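Local coordinates for cellobiose 2-epimerase (Spirochaeta thermophila DSM 6192, PDB 5ZIG), which probably catalyses the reversible epimerisation of cellobiose to 4-O-beta-D-glucopyranosyl-D-mannose, at residues Pro283-Thr288 / Pro335-His340; Ala257-Thr262 / Ala321-Leu326; Arg12-Glu17 / Thr343-Ile348; Glu263-Glu266 / Pro272-Glu275. All coordinates share one frame; numbering follows the deposited sequence.

Contact 1. Residues Pro283-Thr288 / Pro335-His340; sequences PVMEET and PRYLDH
Y337 holds its CG anti to its own carbonyl carbon (chi1 -77°), which carries the phenol across to M285 and E286 on the facing helix, while M285 bends at chi2 (-52°) and again at chi3, curling its thioether round so that the terminal methyl meets the ring. The methyl CE of M285 lies 3.5 Å from CE1 of Y337 and 3.8 Å from its CD1, approaching the CD1-CE1 bond obliquely. The hydroxyl end reaches further, to the backbone side of the same helix: OH of Y337 stands 3.9 Å from CB of M285 and 3.7 Å from CG of E286. E286 leaves the backbone heading away from the tyrosine, yet its chain runs on extended beyond CG; its carboxylate, turned 34° from the ring plane, stands off from the hydroxyl, and a water fills the interval. The phenol donates to this water over 2.6 Å from Y337 OH, and the water in turn donates a hydrogen bond to OE2 of E286 at 3.0 Å. The contact is thus apolar along the ring and water-mediated at its tip. It ties helix 275-294 to helix 336-352, with a salt bridge from R336 to D293 joining the same two helices. M285 packs besides on T258 of helix 251-269 and on F325 and A328 of helix 315-332, and A328 also touches Y337, so the contact spans four helices.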
loop_
_atom_site.group_PDB
_atom_site.type_symbol
_atom_site.label_atom_id
_atom_site.label_comp_id
_atom_site.label_asym_id
_atom_site.label_seq_id
_atom_site.Cartn_x
_atom_site.Cartn_y
_atom_site.Cartn_z
ATOM N N PRO A 283 -15.495 14.019 5.420
ATOM C CA PRO A 283 -14.752 14.737 6.466
ATOM C C PRO A 283 -13.341 14.217 6.682
ATOM O O PRO A 283 -12.483 14.994 7.104
ATOM C CB PRO A 283 -15.628 14.543 7.709
ATOM C CG PRO A 283 -16.401 13.339 7.428
ATOM C CD PRO A 283 -16.696 13.372 5.977
ATOM N N VAL A 284 -13.076 12.934 6.422
ATOM C CA VAL A 284 -11.700 12.440 6.467
ATOM C C VAL A 284 -10.869 13.142 5.401
ATOM O O VAL A 284 -9.738 13.575 5.652
ATOM C CB VAL A 284 -11.682 10.906 6.301
ATOM C CG1 VAL A 284 -10.250 10.358 6.230
ATOM C CG2 VAL A 284 -12.424 10.244 7.443
ATOM N N MET A 285 -11.434 13.294 4.206
ATOM C CA MET A 285 -10.748 13.982 3.118
ATOM C C MET A 285 -10.552 15.464 3.420
ATOM O O MET A 285 -9.475 16.015 3.157
ATOM C CB MET A 285 -11.539 13.816 1.821
ATOM C CG MET A 285 -11.175 12.601 1.008
ATOM S SD MET A 285 -9.403 12.501 0.700
ATOM C CE MET A 285 -9.003 14.164 0.162
ATOM N N GLU A 286 -11.589 16.120 3.958
ATOM C CA GLU A 286 -11.486 17.530 4.331
ATOM C C GLU A 286 -10.431 17.750 5.411
ATOM O O GLU A 286 -9.687 18.737 5.364
ATOM C CB GLU A 286 -12.848 18.054 4.788
ATOM C CG GLU A 286 -13.741 18.441 3.640
ATOM C CD GLU A 286 -15.236 18.272 3.935
ATOM O OE1 GLU A 286 -15.608 17.553 4.902
ATOM O OE2 GLU A 286 -16.036 18.853 3.167
ATOM N N GLU A 287 -10.356 16.844 6.392
ATOM C CA GLU A 287 -9.290 16.900 7.393
ATOM C C GLU A 287 -7.907 16.844 6.749
ATOM O O GLU A 287 -6.966 17.493 7.221
ATOM C CB GLU A 287 -9.440 15.741 8.377
ATOM C CG GLU A 287 -10.617 15.844 9.309
ATOM C CD GLU A 287 -10.225 16.404 10.647
ATOM O OE1 GLU A 287 -9.290 17.236 10.682
ATOM O OE2 GLU A 287 -10.840 16.000 11.659
ATOM N N THR A 288 -7.756 16.037 5.696
ATOM C CA THR A 288 -6.459 15.858 5.051
ATOM C C THR A 288 -6.071 17.083 4.229
ATOM O O THR A 288 -4.898 17.477 4.210
ATOM C CB THR A 288 -6.491 14.610 4.164
ATOM O OG1 THR A 288 -6.703 13.451 4.976
ATOM C CG2 THR A 288 -5.187 14.456 3.366
ATOM N N PRO A 335 -12.857 20.892 -7.693
ATOM C CA PRO A 335 -11.533 20.980 -8.320
ATOM C C PRO A 335 -10.404 21.309 -7.358
ATOM O O PRO A 335 -9.243 21.060 -7.695
ATOM C CB PRO A 335 -11.718 22.099 -9.359
ATOM C CG PRO A 335 -13.165 22.091 -9.647
ATOM C CD PRO A 335 -13.807 21.826 -8.318
ATOM N N ARG A 336 -10.692 21.880 -6.190
ATOM C CA ARG A 336 -9.624 22.176 -5.240
ATOM C C ARG A 336 -8.849 20.924 -4.831
ATOM O O ARG A 336 -7.668 21.022 -4.471
ATOM C CB ARG A 336 -10.203 22.871 -4.001
ATOM C CG ARG A 336 -9.164 23.260 -2.963
ATOM C CD ARG A 336 -9.514 24.555 -2.260
ATOM N NE ARG A 336 -8.520 24.884 -1.242
ATOM C CZ ARG A 336 -7.341 25.440 -1.506
ATOM N NH1 ARG A 336 -7.013 25.734 -2.759
ATOM N NH2 ARG A 336 -6.491 25.702 -0.518
ATOM N N TYR A 337 -9.481 19.752 -4.889
ATOM C CA TYR A 337 -8.752 18.521 -4.606
ATOM C C TYR A 337 -7.664 18.279 -5.643
ATOM O O TYR A 337 -6.576 17.801 -5.306
ATOM C CB TYR A 337 -9.712 17.335 -4.534
ATOM C CG TYR A 337 -10.483 17.291 -3.244
ATOM C CD1 TYR A 337 -9.833 17.194 -2.021
ATOM C CD2 TYR A 337 -11.869 17.351 -3.246
ATOM C CE1 TYR A 337 -10.547 17.171 -0.824
ATOM C CE2 TYR A 337 -12.587 17.333 -2.072
ATOM C CZ TYR A 337 -11.930 17.236 -0.860
ATOM O OH TYR A 337 -12.677 17.211 0.305
ATOM N N LEU A 338 -7.923 18.649 -6.899
ATOM C CA LEU A 338 -6.896 18.552 -7.930
ATOM C C LEU A 338 -5.747 19.526 -7.667
ATOM O O LEU A 338 -4.583 19.195 -7.921
ATOM C CB LEU A 338 -7.509 18.804 -9.309
ATOM C CG LEU A 338 -8.518 17.774 -9.826
ATOM C CD1 LEU A 338 -9.026 18.122 -11.220
ATOM C CD2 LEU A 338 -7.909 16.361 -9.793
ATOM N N ASP A 339 -6.059 20.739 -7.185
ATOM C CA ASP A 339 -5.012 21.673 -6.777
ATOM C C ASP A 339 -4.073 21.010 -5.777
ATOM O O ASP A 339 -2.841 21.115 -5.879
ATOM C CB ASP A 339 -5.625 22.936 -6.151
ATOM C CG ASP A 339 -6.438 23.778 -7.143
ATOM O OD1 ASP A 339 -6.131 23.759 -8.347
ATOM O OD2 ASP A 339 -7.392 24.461 -6.713
ATOM N N HIS A 340 -4.660 20.312 -4.811
ATOM C CA HIS A 340 -3.896 19.644 -3.772
ATOM C C HIS A 340 -3.008 18.551 -4.365
ATOM O O HIS A 340 -1.792 18.542 -4.149
ATOM C CB HIS A 340 -4.877 19.106 -2.719
ATOM C CG HIS A 340 -5.557 20.191 -1.925
ATOM N ND1 HIS A 340 -4.917 21.360 -1.551
ATOM C CD2 HIS A 340 -6.815 20.284 -1.432
ATOM C CE1 HIS A 340 -5.749 22.114 -0.852
ATOM N NE2 HIS A 340 -6.906 21.482 -0.762
HETATM O O HOH W 1 -15.103 18.049 0.402
#

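Contact 2. Residues Ala257-Thr262 / Ala321-Leu326; sequences ATWLLT and AFVGFL
W259 and V323 meet through a CH-pi contact between helix 251-269 and helix 315-332. Methyl CG1 of V323 sits over the centre of the indole, 3.5 Å from the centroid of the W259 six-membered ring and 15° off its normal. The indole is brought there by an unusual first torsion: CG lies between the backbone N and carbonyl carbon, the crowded position (chi1 72°), and the flat ring is laid against the neighbouring helix. Close backbone packing comes next. The axes of the segments 257-262 and 321-326 approach to 8.7 Å at 55°, with G324 at the nearest point, its N 3.9 Å from CD1 of W259. Among the polar links, one water joins the two segments, donating both to OG1 of T258, at 2.6 Å, and to O of G324, at 3.0 Å. NE1 of W259 bonds directly to OE1 of E320, the residue just before 321-326, which helps hold the indole's rotation, and R388, E392 and R396 of helix 384-402 touch the ring as well. Replacing W259 with an alanine would take away the face under V323 CG1 and is likely to leave E320 without its indole N-H mate. The chemistry is therefore that of an apolar ring face covered by a methyl, with the indole N-H satisfied by E320 and the T258 hydroxyl by O of I255 and the water.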
loop_
_atom_site.group_PDB
_atom_site.type_symbol
_atom_site.label_atom_id
_atom_site.label_comp_id
_atom_site.label_asym_id
_atom_site.label_seq_id
_atom_site.Cartn_x
_atom_site.Cartn_y
_atom_site.Cartn_z
ATOM N N ALA A 257 -6.573 5.353 3.174
ATOM C CA ALA A 257 -7.792 4.568 3.369
ATOM C C ALA A 257 -8.945 5.113 2.534
ATOM O O ALA A 257 -9.747 4.335 2.013
ATOM C CB ALA A 257 -8.172 4.514 4.839
ATOM N N THR A 258 -9.020 6.441 2.359
ATOM C CA THR A 258 -10.157 7.001 1.631
ATOM C C THR A 258 -10.261 6.409 0.234
ATOM O O THR A 258 -11.354 6.030 -0.200
ATOM C CB THR A 258 -10.066 8.524 1.553
ATOM O OG1 THR A 258 -8.918 8.881 0.788
ATOM C CG2 THR A 258 -9.975 9.131 2.950
ATOM N N TRP A 259 -9.137 6.264 -0.473
ATOM C CA TRP A 259 -9.295 5.746 -1.815
ATOM C C TRP A 259 -9.351 4.228 -1.859
ATOM O O TRP A 259 -10.098 3.685 -2.680
ATOM C CB TRP A 259 -8.238 6.306 -2.761
ATOM C CG TRP A 259 -6.824 5.856 -2.641
ATOM C CD1 TRP A 259 -5.853 6.396 -1.840
ATOM C CD2 TRP A 259 -6.180 4.857 -3.435
ATOM N NE1 TRP A 259 -4.658 5.768 -2.066
ATOM C CE2 TRP A 259 -4.830 4.825 -3.049
ATOM C CE3 TRP A 259 -6.617 3.997 -4.455
ATOM C CZ2 TRP A 259 -3.914 3.938 -3.614
ATOM C CZ3 TRP A 259 -5.711 3.137 -5.026
ATOM C CH2 TRP A 259 -4.370 3.104 -4.598
ATOM N N LEU A 260 -8.597 3.519 -0.999
ATOM C CA LEU A 260 -8.773 2.065 -0.891
ATOM C C LEU A 260 -10.194 1.715 -0.463
ATOM O O LEU A 260 -10.787 0.761 -0.979
ATOM C CB LEU A 260 -7.758 1.452 0.078
ATOM C CG LEU A 260 -6.369 1.278 -0.539
ATOM C CD1 LEU A 260 -5.371 0.813 0.492
ATOM C CD2 LEU A 260 -6.449 0.319 -1.718
ATOM N N LEU A 261 -10.757 2.479 0.474
ATOM C CA LEU A 261 -12.135 2.240 0.878
ATOM C C LEU A 261 -13.076 2.473 -0.297
ATOM O O LEU A 261 -13.991 1.675 -0.541
ATOM C CB LEU A 261 -12.514 3.140 2.049
ATOM C CG LEU A 261 -12.308 2.676 3.495
ATOM C CD1 LEU A 261 -10.921 2.174 3.752
ATOM C CD2 LEU A 261 -12.625 3.833 4.416
ATOM N N THR A 262 -12.854 3.565 -1.039
ATOM C CA THR A 262 -13.628 3.849 -2.242
ATOM C C THR A 262 -13.582 2.687 -3.229
ATOM O O THR A 262 -14.625 2.253 -3.722
ATOM C CB THR A 262 -13.130 5.152 -2.916
ATOM O OG1 THR A 262 -13.448 6.300 -2.100
ATOM C CG2 THR A 262 -13.743 5.294 -4.290
ATOM N N ALA A 321 -1.114 10.595 -0.619
ATOM C CA ALA A 321 -1.859 11.842 -0.644
ATOM C C ALA A 321 -2.169 12.255 -2.078
ATOM O O ALA A 321 -3.254 12.773 -2.352
ATOM C CB ALA A 321 -1.085 12.928 0.096
ATOM N N PHE A 322 -1.265 11.959 -3.014
ATOM C CA PHE A 322 -1.535 12.226 -4.428
ATOM C C PHE A 322 -2.739 11.416 -4.934
ATOM O O PHE A 322 -3.700 11.982 -5.475
ATOM C CB PHE A 322 -0.274 11.920 -5.246
ATOM C CG PHE A 322 -0.439 12.097 -6.707
ATOM C CD1 PHE A 322 -0.722 13.364 -7.243
ATOM C CD2 PHE A 322 -0.306 11.018 -7.565
ATOM C CE1 PHE A 322 -0.871 13.536 -8.609
ATOM C CE2 PHE A 322 -0.464 11.175 -8.933
ATOM C CZ PHE A 322 -0.741 12.441 -9.460
ATOM N N VAL A 323 -2.715 10.087 -4.756
ATOM C CA VAL A 323 -3.832 9.270 -5.238
ATOM C C VAL A 323 -5.107 9.644 -4.509
ATOM O O VAL A 323 -6.187 9.710 -5.109
ATOM C CB VAL A 323 -3.513 7.775 -5.100
ATOM C CG1 VAL A 323 -4.608 6.955 -5.741
ATOM C CG2 VAL A 323 -2.187 7.477 -5.771
ATOM N N GLY A 324 -4.986 9.983 -3.230
ATOM C CA GLY A 324 -6.158 10.318 -2.452
ATOM C C GLY A 324 -6.820 11.599 -2.911
ATOM O O GLY A 324 -8.045 11.704 -2.909
ATOM N N PHE A 325 -6.017 12.590 -3.318
ATOM C CA PHE A 325 -6.591 13.855 -3.740
ATOM C C PHE A 325 -7.268 13.720 -5.100
ATOM O O PHE A 325 -8.309 14.342 -5.341
ATOM C CB PHE A 325 -5.509 14.944 -3.751
ATOM C CG PHE A 325 -5.123 15.417 -2.376
ATOM C CD1 PHE A 325 -6.102 15.682 -1.427
ATOM C CD2 PHE A 325 -3.799 15.603 -2.036
ATOM C CE1 PHE A 325 -5.760 16.111 -0.157
ATOM C CE2 PHE A 325 -3.450 16.038 -0.782
ATOM C CZ PHE A 325 -4.427 16.291 0.161
ATOM N N LEU A 326 -6.690 12.916 -6.001
ATOM C CA LEU A 326 -7.337 12.642 -7.278
ATOM C C LEU A 326 -8.664 11.926 -7.077
ATOM O O LEU A 326 -9.678 12.260 -7.724
ATOM C CB LEU A 326 -6.415 11.815 -8.161
ATOM C CG LEU A 326 -5.082 12.444 -8.590
ATOM C CD1 LEU A 326 -4.304 11.417 -9.394
ATOM C CD2 LEU A 326 -5.251 13.778 -9.388
HETATM O O HOH W 2 -9.695 9.613 -1.619
#

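Contact 3. Residues Arg12-Glu17 / Thr343-Ile348; sequences RQIRSE and TVWRFI
W345 turns its indole toward I14 and E17, joining helix 336-352 to the N-terminal helix 7-31 in the (alpha/alpha)6 barrel expected of an N-acylglucosamine 2-epimerase. In the first shell, the ring N-H of W345 is given to the carboxylate: NE1 to OE1 of E17 is 2.9 Å, with a bent N-H...O angle of 140°. The oxygen lies practically in the indole plane at the ring edge and accepts through its anti lone pair. Over one face of the same ring comes the branch methyl of I14, its CG2 3.9 Å from CD1 of W345 and offset toward the rim of the five-membered ring, in a CH-pi contact. The tryptophan reaches both because its CG is anti to the backbone N (chi1 -180°), which carries the indole toward helix 7-31. A phenylalanine in its place would probably leave OE1 of E17 without its N-H mate and I14 with less ring to lie against. Around this pair, F322 of helix 315-332 meets the indole and also packs on I14, while L18 and Q21 of helix 7-31 touch W345 further along. R346 NH1 is 5.3 Å from OE2 of E17, so any attraction there is long-range. The carboxylate is steadied from its own helix: the amide NE2 of Q13 donates to E17 OE2 over 2.6 Å, also on the anti side but 30° out of the carboxylate plane.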
loop_
_atom_site.group_PDB
_atom_site.type_symbol
_atom_site.label_atom_id
_atom_site.label_comp_id
_atom_site.label_asym_id
_atom_site.label_seq_id
_atom_site.Cartn_x
_atom_site.Cartn_y
_atom_site.Cartn_z
ATOM N N ARG A 12 -2.139 17.449 -17.965
ATOM C CA ARG A 12 -1.389 16.816 -19.050
ATOM C C ARG A 12 0.093 16.766 -18.721
ATOM O O ARG A 12 0.783 15.793 -19.045
ATOM C CB ARG A 12 -1.575 17.586 -20.361
ATOM C CG ARG A 12 -3.010 17.722 -20.857
ATOM C CD ARG A 12 -3.007 18.004 -22.356
ATOM N NE ARG A 12 -2.474 19.344 -22.608
ATOM C CZ ARG A 12 -3.231 20.428 -22.651
ATOM N NH1 ARG A 12 -4.544 20.323 -22.453
ATOM N NH2 ARG A 12 -2.685 21.615 -22.893
ATOM N N GLN A 13 0.603 17.831 -18.109
ATOM C CA GLN A 13 1.995 17.842 -17.696
ATOM C C GLN A 13 2.266 16.728 -16.678
ATOM O O GLN A 13 3.196 15.927 -16.849
ATOM C CB GLN A 13 2.345 19.229 -17.147
ATOM C CG GLN A 13 3.801 19.438 -16.714
ATOM C CD GLN A 13 4.799 18.946 -17.737
ATOM O OE1 GLN A 13 4.537 18.970 -18.946
ATOM N NE2 GLN A 13 5.958 18.493 -17.260
ATOM N N ILE A 14 1.432 16.638 -15.638
ATOM C CA ILE A 14 1.666 15.669 -14.562
ATOM C C ILE A 14 1.554 14.241 -15.083
ATOM O O ILE A 14 2.347 13.360 -14.721
ATOM C CB ILE A 14 0.692 15.929 -13.400
ATOM C CG1 ILE A 14 1.105 17.239 -12.730
ATOM C CG2 ILE A 14 0.639 14.698 -12.400
ATOM C CD1 ILE A 14 0.067 17.834 -11.821
ATOM N N ARG A 15 0.575 13.998 -15.948
ATOM C CA ARG A 15 0.436 12.692 -16.569
ATOM C C ARG A 15 1.751 12.242 -17.196
ATOM O O ARG A 15 2.171 11.087 -17.040
ATOM C CB ARG A 15 -0.688 12.757 -17.604
ATOM C CG ARG A 15 -1.276 11.458 -17.986
ATOM C CD ARG A 15 -0.416 10.695 -18.967
ATOM N NE ARG A 15 -1.101 9.464 -19.337
ATOM C CZ ARG A 15 -0.504 8.385 -19.821
ATOM N NH1 ARG A 15 0.822 8.359 -20.000
ATOM N NH2 ARG A 15 -1.254 7.336 -20.136
ATOM N N SER A 16 2.409 13.144 -17.933
ATOM C CA SER A 16 3.641 12.769 -18.612
ATOM C C SER A 16 4.774 12.510 -17.619
ATOM O O SER A 16 5.581 11.601 -17.834
ATOM C CB SER A 16 4.028 13.854 -19.621
ATOM O OG SER A 16 4.722 14.897 -18.971
ATOM N N GLU A 17 4.839 13.272 -16.523
ATOM C CA GLU A 17 5.862 13.031 -15.507
ATOM C C GLU A 17 5.596 11.725 -14.769
ATOM O O GLU A 17 6.536 11.000 -14.419
ATOM C CB GLU A 17 5.916 14.200 -14.523
ATOM C CG GLU A 17 6.003 15.551 -15.242
ATOM C CD GLU A 17 5.963 16.761 -14.317
ATOM O OE1 GLU A 17 5.538 16.634 -13.153
ATOM O OE2 GLU A 17 6.362 17.853 -14.766
ATOM N N THR A 343 -0.222 20.020 -6.122
ATOM C CA THR A 343 0.726 20.528 -5.129
ATOM C C THR A 343 1.586 19.412 -4.558
ATOM O O THR A 343 2.807 19.560 -4.424
ATOM C CB THR A 343 -0.032 21.243 -4.002
ATOM O OG1 THR A 343 -0.558 22.478 -4.492
ATOM C CG2 THR A 343 0.881 21.530 -2.809
ATOM N N VAL A 344 0.957 18.291 -4.190
ATOM C CA VAL A 344 1.708 17.175 -3.627
ATOM C C VAL A 344 2.669 16.620 -4.666
ATOM O O VAL A 344 3.830 16.322 -4.356
ATOM C CB VAL A 344 0.743 16.093 -3.089
ATOM C CG1 VAL A 344 1.464 14.752 -2.918
ATOM C CG2 VAL A 344 0.159 16.546 -1.760
ATOM N N TRP A 345 2.222 16.513 -5.923
ATOM C CA TRP A 345 3.078 15.916 -6.945
ATOM C C TRP A 345 4.300 16.785 -7.214
ATOM O O TRP A 345 5.406 16.270 -7.415
ATOM C CB TRP A 345 2.306 15.693 -8.252
ATOM C CG TRP A 345 3.207 15.075 -9.284
ATOM C CD1 TRP A 345 3.762 15.689 -10.371
ATOM C CD2 TRP A 345 3.711 13.732 -9.283
ATOM N NE1 TRP A 345 4.563 14.803 -11.067
ATOM C CE2 TRP A 345 4.556 13.599 -10.414
ATOM C CE3 TRP A 345 3.523 12.622 -8.439
ATOM C CZ2 TRP A 345 5.208 12.407 -10.723
ATOM C CZ3 TRP A 345 4.165 11.448 -8.750
ATOM C CH2 TRP A 345 5.014 11.351 -9.876
ATOM N N ARG A 346 4.109 18.106 -7.235
ATOM C CA ARG A 346 5.229 19.028 -7.375
ATOM C C ARG A 346 6.230 18.836 -6.242
ATOM O O ARG A 346 7.446 18.823 -6.470
ATOM C CB ARG A 346 4.697 20.470 -7.415
ATOM C CG ARG A 346 5.714 21.525 -7.818
ATOM C CD ARG A 346 6.495 21.102 -9.051
ATOM N NE ARG A 346 7.371 22.168 -9.525
ATOM C CZ ARG A 346 8.335 21.993 -10.423
ATOM N NH1 ARG A 346 8.539 20.784 -10.938
ATOM N NH2 ARG A 346 9.089 23.023 -10.805
ATOM N N PHE A 347 5.735 18.662 -5.015
ATOM C CA PHE A 347 6.637 18.419 -3.898
ATOM C C PHE A 347 7.468 17.161 -4.138
ATOM O O PHE A 347 8.692 17.163 -3.938
ATOM C CB PHE A 347 5.845 18.310 -2.591
ATOM C CG PHE A 347 6.720 18.247 -1.378
ATOM C CD1 PHE A 347 7.226 19.415 -0.813
ATOM C CD2 PHE A 347 7.082 17.008 -0.831
ATOM C CE1 PHE A 347 8.057 19.366 0.279
ATOM C CE2 PHE A 347 7.906 16.945 0.260
ATOM C CZ PHE A 347 8.400 18.130 0.826
ATOM N N ILE A 348 6.817 16.093 -4.605
ATOM C CA ILE A 348 7.505 14.838 -4.890
ATOM C C ILE A 348 8.577 15.046 -5.946
ATOM O O ILE A 348 9.724 14.612 -5.785
ATOM C CB ILE A 348 6.500 13.764 -5.342
ATOM C CG1 ILE A 348 5.490 13.446 -4.244
ATOM C CG2 ILE A 348 7.235 12.504 -5.790
ATOM C CD1 ILE A 348 4.294 12.632 -4.762
#

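Contact 4. Residues Glu263-Glu266 / Pro272-Glu275; sequences ESVE and PLPE
The turn of a helical hairpin, where helix 251-269 passes into helix 275-294, folds L273 and P274 back against V265 and E266 near the end of the first helix. L273 supplies most of the buried surface on the turn side. It leaves the backbone toward the helix, and its two methyls divide the work. CD2 reaches toward the backbone, 3.9 Å from N of E266 and 4.0 Å from CG1 of V265. CD1 turns to the acidic side chain, lying 3.9 Å from CB of E266 and 3.7 Å from its OE2. E266 can line this methyl with CB, CG, CD and one oxygen together because its CG is anti to the backbone N (chi1 -172°) and the chain stays extended from there; the two side chains cross at about a right angle. P274 completes the contact from the next position, its ring carbon CD 3.7 Å from CG1 of V265, so that this single valine methyl touches both turn residues. The turn has two rigid points: a cis peptide bond precedes P272, and P274 occupies the N-cap of helix 275-294, where a proline ring offers no side-chain acceptor for capping. Behind the turn, L273 also touches T262 and P274 touches Y269, both of helix 251-269, while V265 packs on I221 of helix 211-228. Across the two segments the bonding is by dispersion between methyls, a pyrrolidine ring and the aliphatic part of a glutamate. The fit therefore rests on shape, and the carboxylate oxygen beside the L273 methyl gains little from it beyond van der Waals contact.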
loop_
_atom_site.group_PDB
_atom_site.type_symbol
_atom_site.label_atom_id
_atom_site.label_comp_id
_atom_site.label_asym_id
_atom_site.label_seq_id
_atom_site.Cartn_x
_atom_site.Cartn_y
_atom_site.Cartn_z
ATOM N N GLU A 263 -12.387 2.135 -3.485
ATOM C CA GLU A 263 -12.299 1.015 -4.428
ATOM C C GLU A 263 -13.209 -0.143 -4.022
ATOM O O GLU A 263 -13.921 -0.712 -4.856
ATOM C CB GLU A 263 -10.867 0.499 -4.530
ATOM C CG GLU A 263 -10.668 -0.459 -5.658
ATOM C CD GLU A 263 -9.425 -1.297 -5.493
ATOM O OE1 GLU A 263 -8.869 -1.358 -4.378
ATOM O OE2 GLU A 263 -8.985 -1.876 -6.500
ATOM N N SER A 264 -13.188 -0.506 -2.738
ATOM C CA SER A 264 -13.954 -1.667 -2.295
ATOM C C SER A 264 -15.460 -1.421 -2.387
ATOM O O SER A 264 -16.215 -2.296 -2.837
ATOM C CB SER A 264 -13.548 -2.046 -0.872
ATOM O OG SER A 264 -13.737 -0.959 0.012
ATOM N N VAL A 265 -15.919 -0.234 -1.966
ATOM C CA VAL A 265 -17.353 0.073 -1.995
ATOM C C VAL A 265 -17.833 0.303 -3.428
ATOM O O VAL A 265 -19.006 0.048 -3.753
ATOM C CB VAL A 265 -17.676 1.258 -1.063
ATOM C CG1 VAL A 265 -19.169 1.704 -1.175
ATOM C CG2 VAL A 265 -17.392 0.899 0.363
ATOM N N GLU A 266 -16.941 0.735 -4.321
ATOM C CA GLU A 266 -17.273 0.752 -5.740
ATOM C C GLU A 266 -17.390 -0.667 -6.302
ATOM O O GLU A 266 -18.328 -0.972 -7.050
ATOM C CB GLU A 266 -16.234 1.569 -6.513
ATOM C CG GLU A 266 -16.612 1.807 -7.970
ATOM C CD GLU A 266 -15.979 3.071 -8.553
ATOM O OE1 GLU A 266 -16.122 3.290 -9.774
ATOM O OE2 GLU A 266 -15.354 3.849 -7.797
ATOM N N PRO A 272 -22.857 5.514 -9.275
ATOM C CA PRO A 272 -22.333 6.303 -8.151
ATOM C C PRO A 272 -22.337 5.532 -6.842
ATOM O O PRO A 272 -23.159 4.627 -6.667
ATOM C CB PRO A 272 -23.306 7.473 -8.073
ATOM C CG PRO A 272 -24.610 6.867 -8.493
ATOM C CD PRO A 272 -24.241 5.909 -9.608
ATOM N N LEU A 273 -21.439 5.889 -5.929
ATOM C CA LEU A 273 -21.340 5.183 -4.661
ATOM C C LEU A 273 -22.483 5.601 -3.735
ATOM O O LEU A 273 -23.185 6.581 -3.993
ATOM C CB LEU A 273 -19.962 5.435 -4.049
ATOM C CG LEU A 273 -18.847 4.474 -4.504
ATOM C CD1 LEU A 273 -18.409 4.753 -5.931
ATOM C CD2 LEU A 273 -17.631 4.519 -3.575
ATOM N N PRO A 274 -22.726 4.844 -2.660
ATOM C CA PRO A 274 -23.798 5.213 -1.726
ATOM C C PRO A 274 -23.526 6.538 -1.038
ATOM O O PRO A 274 -22.381 6.900 -0.766
ATOM C CB PRO A 274 -23.805 4.058 -0.715
ATOM C CG PRO A 274 -23.264 2.895 -1.498
ATOM C CD PRO A 274 -22.227 3.479 -2.412
ATOM N N GLU A 275 -24.610 7.267 -0.761
ATOM C CA GLU A 275 -24.498 8.559 -0.091
ATOM C C GLU A 275 -23.946 8.419 1.318
ATOM O O GLU A 275 -23.221 9.303 1.787
ATOM C CB GLU A 275 -25.861 9.250 -0.051
ATOM C CG GLU A 275 -26.441 9.543 -1.421
ATOM C CD GLU A 275 -25.527 10.408 -2.278
ATOM O OE1 GLU A 275 -24.782 11.239 -1.715
ATOM O OE2 GLU A 275 -25.554 10.254 -3.518
#

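In the fold
Starting from the N terminus, helix 7-31 opens contact 3, which stays open until 343-348 of helix 336-352 comes back to it; the other three contacts are nested within that long loop. Contact 2 opens at 257-262, and contact 4 closes a short turn inside it, sharing helix 251-269. Contact 1 then opens at 283-288 before contact 2 closes at 321-326, and itself closes at 335-340, so contacts 1 and 2 cross. They touch through M285 and F325, among others, which interlocks two successive helix pairs. F322 against I14 and W345, and F325 against V344, link contact 2 to contact 3, tying the N-terminal helix to helices 315-332 and 336-352.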